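Local atomic coordinates of Blr3880 protein (Bradyrhizobium japonicum, PDB entry 2OOD), a protein that probably catalyses the zinc-dependent hydrolytic deamination of guanine to xanthine and ammonia, a step of purine breakdown. Residues 404-418 and 447-460. Sequence-based numbering, arbitrary orientation.
Sequences ADFVALDPNGGQLAQ and VGDDRCVDETWVMG
A classic beta bulge shifts the register of the antiparallel pairing of strands 406-409 and 453-458 by one residue: Asp454 and Glu455 both face Ala408. Ala408 O accepts a hydrogen bond from Asp454 N at 2.9 Å and a weak one from Glu455 N. Beyond the bulge, Asp410 N reaches Cys452 O at 2.7 Å. This is the small beta domain beside the amidohydrolase barrel, away from the zinc and guanine. Strand 461-465 pairs with 453-458 next in chain order.

Phe406 and Trp457 form a hydrogen-bonded pair, and their side chains lie side by side. With CG of Phe406 between backbone N and carbonyl carbon (chi1 55°), its ring slides over the indole. The phenyl ring and the five-membered ring of the indole make an offset stack, centroids 4.2 Å apart and planes at 19°. Trp457 CB sits over the centre of the phenyl face. Replacing Trp457 by an alanine removes the indole; CB would stay over the phenyl ring, but the stack would probably be lost and Glu455 OE1 left without its N-H partner.

A water donates to both Asp410 OD2 and Asp454 OD1, and Arg69 and Lys465 bind Asp454 OD2, probably easing the like charges. At the end away from the stack, Gln415 OE1 and NE2 also bond to Phe333 and Asn331 of the second subunit. The extended chain of Gln415 crosses Val447 at about a right angle, and NE2 meets a lone pair of Val447 O at 2.8 Å, in the carbonyl plane.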
# COMPACT_ATOMS: atom_id res chain seq x y z
N ALA A 404 15.11 20.93 -16.39
CA ALA A 404 14.42 21.30 -15.17
C ALA A 404 13.04 20.71 -14.92
O ALA A 404 12.04 21.40 -15.05
CB ALA A 404 14.34 22.82 -15.08
N ASP A 405 12.99 19.43 -14.56
CA ASP A 405 11.72 18.78 -14.24
C ASP A 405 11.75 18.70 -12.72
O ASP A 405 12.74 18.26 -12.16
CB ASP A 405 11.64 17.37 -14.81
CG ASP A 405 11.57 17.36 -16.32
OD1 ASP A 405 11.38 18.44 -16.90
OD2 ASP A 405 11.69 16.27 -16.92
N PHE A 406 10.69 19.12 -12.04
CA PHE A 406 10.70 19.03 -10.60
C PHE A 406 9.33 19.00 -9.97
O PHE A 406 8.33 19.29 -10.62
CB PHE A 406 11.56 20.14 -9.98
CG PHE A 406 11.17 21.53 -10.41
CD1 PHE A 406 10.30 22.30 -9.63
CD2 PHE A 406 11.66 22.08 -11.60
CE1 PHE A 406 9.94 23.60 -10.03
CE2 PHE A 406 11.30 23.37 -12.00
CZ PHE A 406 10.44 24.12 -11.21
N VAL A 407 9.29 18.63 -8.69
CA VAL A 407 8.04 18.52 -7.96
C VAL A 407 8.10 19.23 -6.62
O VAL A 407 9.09 19.17 -5.91
CB VAL A 407 7.70 17.02 -7.70
CG1 VAL A 407 6.53 16.90 -6.75
CG2 VAL A 407 7.37 16.33 -9.01
N ALA A 408 7.02 19.93 -6.29
CA ALA A 408 6.96 20.62 -5.01
C ALA A 408 6.12 19.73 -4.10
O ALA A 408 4.92 19.57 -4.31
CB ALA A 408 6.31 21.98 -5.17
N LEU A 409 6.77 19.13 -3.11
CA LEU A 409 6.10 18.24 -2.16
C LEU A 409 5.59 18.98 -0.94
O LEU A 409 6.27 19.85 -0.40
CB LEU A 409 7.06 17.14 -1.69
CG LEU A 409 7.57 16.10 -2.69
CD1 LEU A 409 8.55 15.21 -1.99
CD2 LEU A 409 6.43 15.28 -3.27
N ASP A 410 4.38 18.64 -0.53
CA ASP A 410 3.79 19.24 0.66
C ASP A 410 3.87 18.15 1.71
O ASP A 410 3.04 17.25 1.75
CB ASP A 410 2.33 19.62 0.42
CG ASP A 410 1.67 20.19 1.66
OD1 ASP A 410 2.33 20.26 2.72
OD2 ASP A 410 0.49 20.57 1.58
N PRO A 411 4.89 18.21 2.58
CA PRO A 411 5.05 17.19 3.63
C PRO A 411 3.84 16.94 4.51
O PRO A 411 3.78 15.92 5.19
CB PRO A 411 6.27 17.68 4.41
CG PRO A 411 6.27 19.16 4.17
CD PRO A 411 5.90 19.27 2.73
N ASN A 412 2.86 17.84 4.49
CA ASN A 412 1.67 17.67 5.31
C ASN A 412 0.52 16.99 4.60
O ASN A 412 -0.51 16.71 5.21
CB ASN A 412 1.20 19.02 5.86
CG ASN A 412 2.05 19.50 7.02
OD1 ASN A 412 2.23 18.78 8.00
ND2 ASN A 412 2.56 20.73 6.93
N GLY A 413 0.69 16.70 3.31
CA GLY A 413 -0.36 16.06 2.55
C GLY A 413 -0.53 14.59 2.85
O GLY A 413 0.42 13.90 3.23
N GLY A 414 -1.75 14.09 2.67
CA GLY A 414 -2.02 12.69 2.92
C GLY A 414 -3.13 12.51 3.93
O GLY A 414 -3.89 13.44 4.17
N GLN A 415 -3.23 11.33 4.51
CA GLN A 415 -4.26 11.04 5.50
C GLN A 415 -4.23 12.06 6.63
O GLN A 415 -3.23 12.76 6.82
CB GLN A 415 -4.07 9.62 6.05
CG GLN A 415 -2.76 9.42 6.80
CD GLN A 415 -2.53 7.98 7.20
OE1 GLN A 415 -3.40 7.34 7.78
NE2 GLN A 415 -1.35 7.47 6.89
N LEU A 416 -5.33 12.14 7.37
CA LEU A 416 -5.48 13.08 8.48
C LEU A 416 -4.33 13.10 9.49
O LEU A 416 -3.99 14.16 10.01
CB LEU A 416 -6.77 12.77 9.24
CG LEU A 416 -7.80 13.88 9.45
CD1 LEU A 416 -8.68 13.53 10.64
CD2 LEU A 416 -7.10 15.20 9.70
N ALA A 417 -3.75 11.94 9.76
CA ALA A 417 -2.66 11.82 10.73
C ALA A 417 -1.32 12.45 10.38
O ALA A 417 -0.50 12.67 11.26
CB ALA A 417 -2.45 10.35 11.07
N GLN A 418 -1.10 12.73 9.10
CA GLN A 418 0.16 13.30 8.64
C GLN A 418 0.77 14.49 9.35
O GLN A 418 1.89 14.42 9.86
CB GLN A 418 0.09 13.67 7.16
CG GLN A 418 0.79 12.72 6.23
CD GLN A 418 2.30 12.72 6.38
OE1 GLN A 418 2.85 12.62 7.48
NE2 GLN A 418 3.00 12.82 5.25
N VAL A 447 3.49 7.66 5.32
CA VAL A 447 2.24 8.14 5.90
C VAL A 447 1.35 8.88 4.91
O VAL A 447 0.14 8.96 5.10
CB VAL A 447 2.50 9.04 7.12
CG1 VAL A 447 1.20 9.34 7.82
CG2 VAL A 447 3.45 8.36 8.07
N GLY A 448 1.96 9.42 3.85
CA GLY A 448 1.20 10.15 2.85
C GLY A 448 1.04 9.38 1.54
O GLY A 448 1.27 8.17 1.49
N ASP A 449 0.63 10.09 0.49
CA ASP A 449 0.46 9.52 -0.85
C ASP A 449 0.57 10.62 -1.91
O ASP A 449 1.32 11.57 -1.71
CB ASP A 449 -0.87 8.76 -0.97
CG ASP A 449 -2.04 9.51 -0.38
OD1 ASP A 449 -2.13 10.73 -0.59
OD2 ASP A 449 -2.89 8.86 0.29
N ASP A 450 -0.16 10.52 -3.02
CA ASP A 450 -0.01 11.56 -4.04
C ASP A 450 -0.54 12.93 -3.62
O ASP A 450 -0.25 13.93 -4.28
CB ASP A 450 -0.61 11.14 -5.40
CG ASP A 450 -2.12 11.01 -5.40
OD1 ASP A 450 -2.83 11.93 -4.93
OD2 ASP A 450 -2.61 9.98 -5.90
N ARG A 451 -1.28 13.00 -2.51
CA ARG A 451 -1.79 14.27 -2.03
C ARG A 451 -0.59 15.14 -1.62
O ARG A 451 -0.74 16.33 -1.35
CB ARG A 451 -2.74 14.08 -0.83
CG ARG A 451 -3.76 12.97 -1.01
CD ARG A 451 -5.13 13.30 -0.43
NE ARG A 451 -5.50 12.64 0.83
CZ ARG A 451 -5.34 11.35 1.11
NH1 ARG A 451 -4.79 10.52 0.25
NH2 ARG A 451 -5.80 10.86 2.25
N CYS A 452 0.59 14.54 -1.57
CA CYS A 452 1.80 15.26 -1.20
C CYS A 452 2.42 15.97 -2.40
O CYS A 452 3.33 16.78 -2.26
CB CYS A 452 2.82 14.31 -0.58
SG CYS A 452 2.35 13.74 1.05
N VAL A 453 1.92 15.65 -3.59
CA VAL A 453 2.41 16.27 -4.81
C VAL A 453 1.58 17.53 -5.03
O VAL A 453 0.42 17.46 -5.42
CB VAL A 453 2.25 15.33 -6.01
CG1 VAL A 453 2.73 16.00 -7.29
CG2 VAL A 453 3.03 14.06 -5.76
N ASP A 454 2.19 18.68 -4.75
CA ASP A 454 1.49 19.95 -4.89
C ASP A 454 1.69 20.62 -6.25
O ASP A 454 0.76 21.21 -6.80
CB ASP A 454 1.92 20.90 -3.77
CG ASP A 454 0.95 22.05 -3.58
OD1 ASP A 454 -0.26 21.78 -3.36
OD2 ASP A 454 1.38 23.22 -3.66
N GLU A 455 2.89 20.51 -6.81
CA GLU A 455 3.16 21.10 -8.10
C GLU A 455 4.13 20.23 -8.88
O GLU A 455 5.08 19.70 -8.31
CB GLU A 455 3.77 22.50 -7.94
CG GLU A 455 2.86 23.52 -7.25
CD GLU A 455 3.50 24.89 -7.15
OE1 GLU A 455 4.43 25.18 -7.94
OE2 GLU A 455 3.07 25.69 -6.29
N THR A 456 3.88 20.07 -10.17
CA THR A 456 4.75 19.27 -11.03
C THR A 456 5.19 20.18 -12.18
O THR A 456 4.36 20.72 -12.89
CB THR A 456 4.03 18.04 -11.62
OG1 THR A 456 3.52 17.23 -10.55
CG2 THR A 456 4.99 17.21 -12.44
N TRP A 457 6.50 20.35 -12.35
CA TRP A 457 7.03 21.20 -13.40
C TRP A 457 7.81 20.40 -14.43
O TRP A 457 8.49 19.44 -14.10
CB TRP A 457 7.96 22.26 -12.79
CG TRP A 457 7.29 23.22 -11.84
CD1 TRP A 457 6.61 22.90 -10.70
CD2 TRP A 457 7.26 24.65 -11.93
NE1 TRP A 457 6.16 24.05 -10.08
CE2 TRP A 457 6.55 25.13 -10.82
CE3 TRP A 457 7.77 25.58 -12.85
CZ2 TRP A 457 6.32 26.50 -10.60
CZ3 TRP A 457 7.55 26.94 -12.63
CH2 TRP A 457 6.83 27.38 -11.52
N VAL A 458 7.71 20.81 -15.69
CA VAL A 458 8.42 20.15 -16.77
C VAL A 458 9.09 21.23 -17.60
O VAL A 458 8.41 22.07 -18.20
CB VAL A 458 7.46 19.37 -17.67
CG1 VAL A 458 8.23 18.69 -18.78
CG2 VAL A 458 6.70 18.36 -16.86
N MSE A 459 10.42 21.23 -17.63
CA MSE A 459 11.17 22.22 -18.40
C MSE A 459 10.92 23.65 -17.92
O MSE A 459 10.72 24.56 -18.73
CB MSE A 459 10.81 22.11 -19.88
CG MSE A 459 11.32 20.86 -20.54
SE MSE A 459 13.29 20.80 -20.59
CE MSE A 459 13.56 21.27 -22.47
N GLY A 460 10.93 23.86 -16.61
CA GLY A 460 10.71 25.20 -16.09
C GLY A 460 9.30 25.73 -16.26
O GLY A 460 9.03 26.90 -15.98
O HOH W 1 -0.94 20.99 -0.60
O HOH W 2 -1.99 9.05 3.19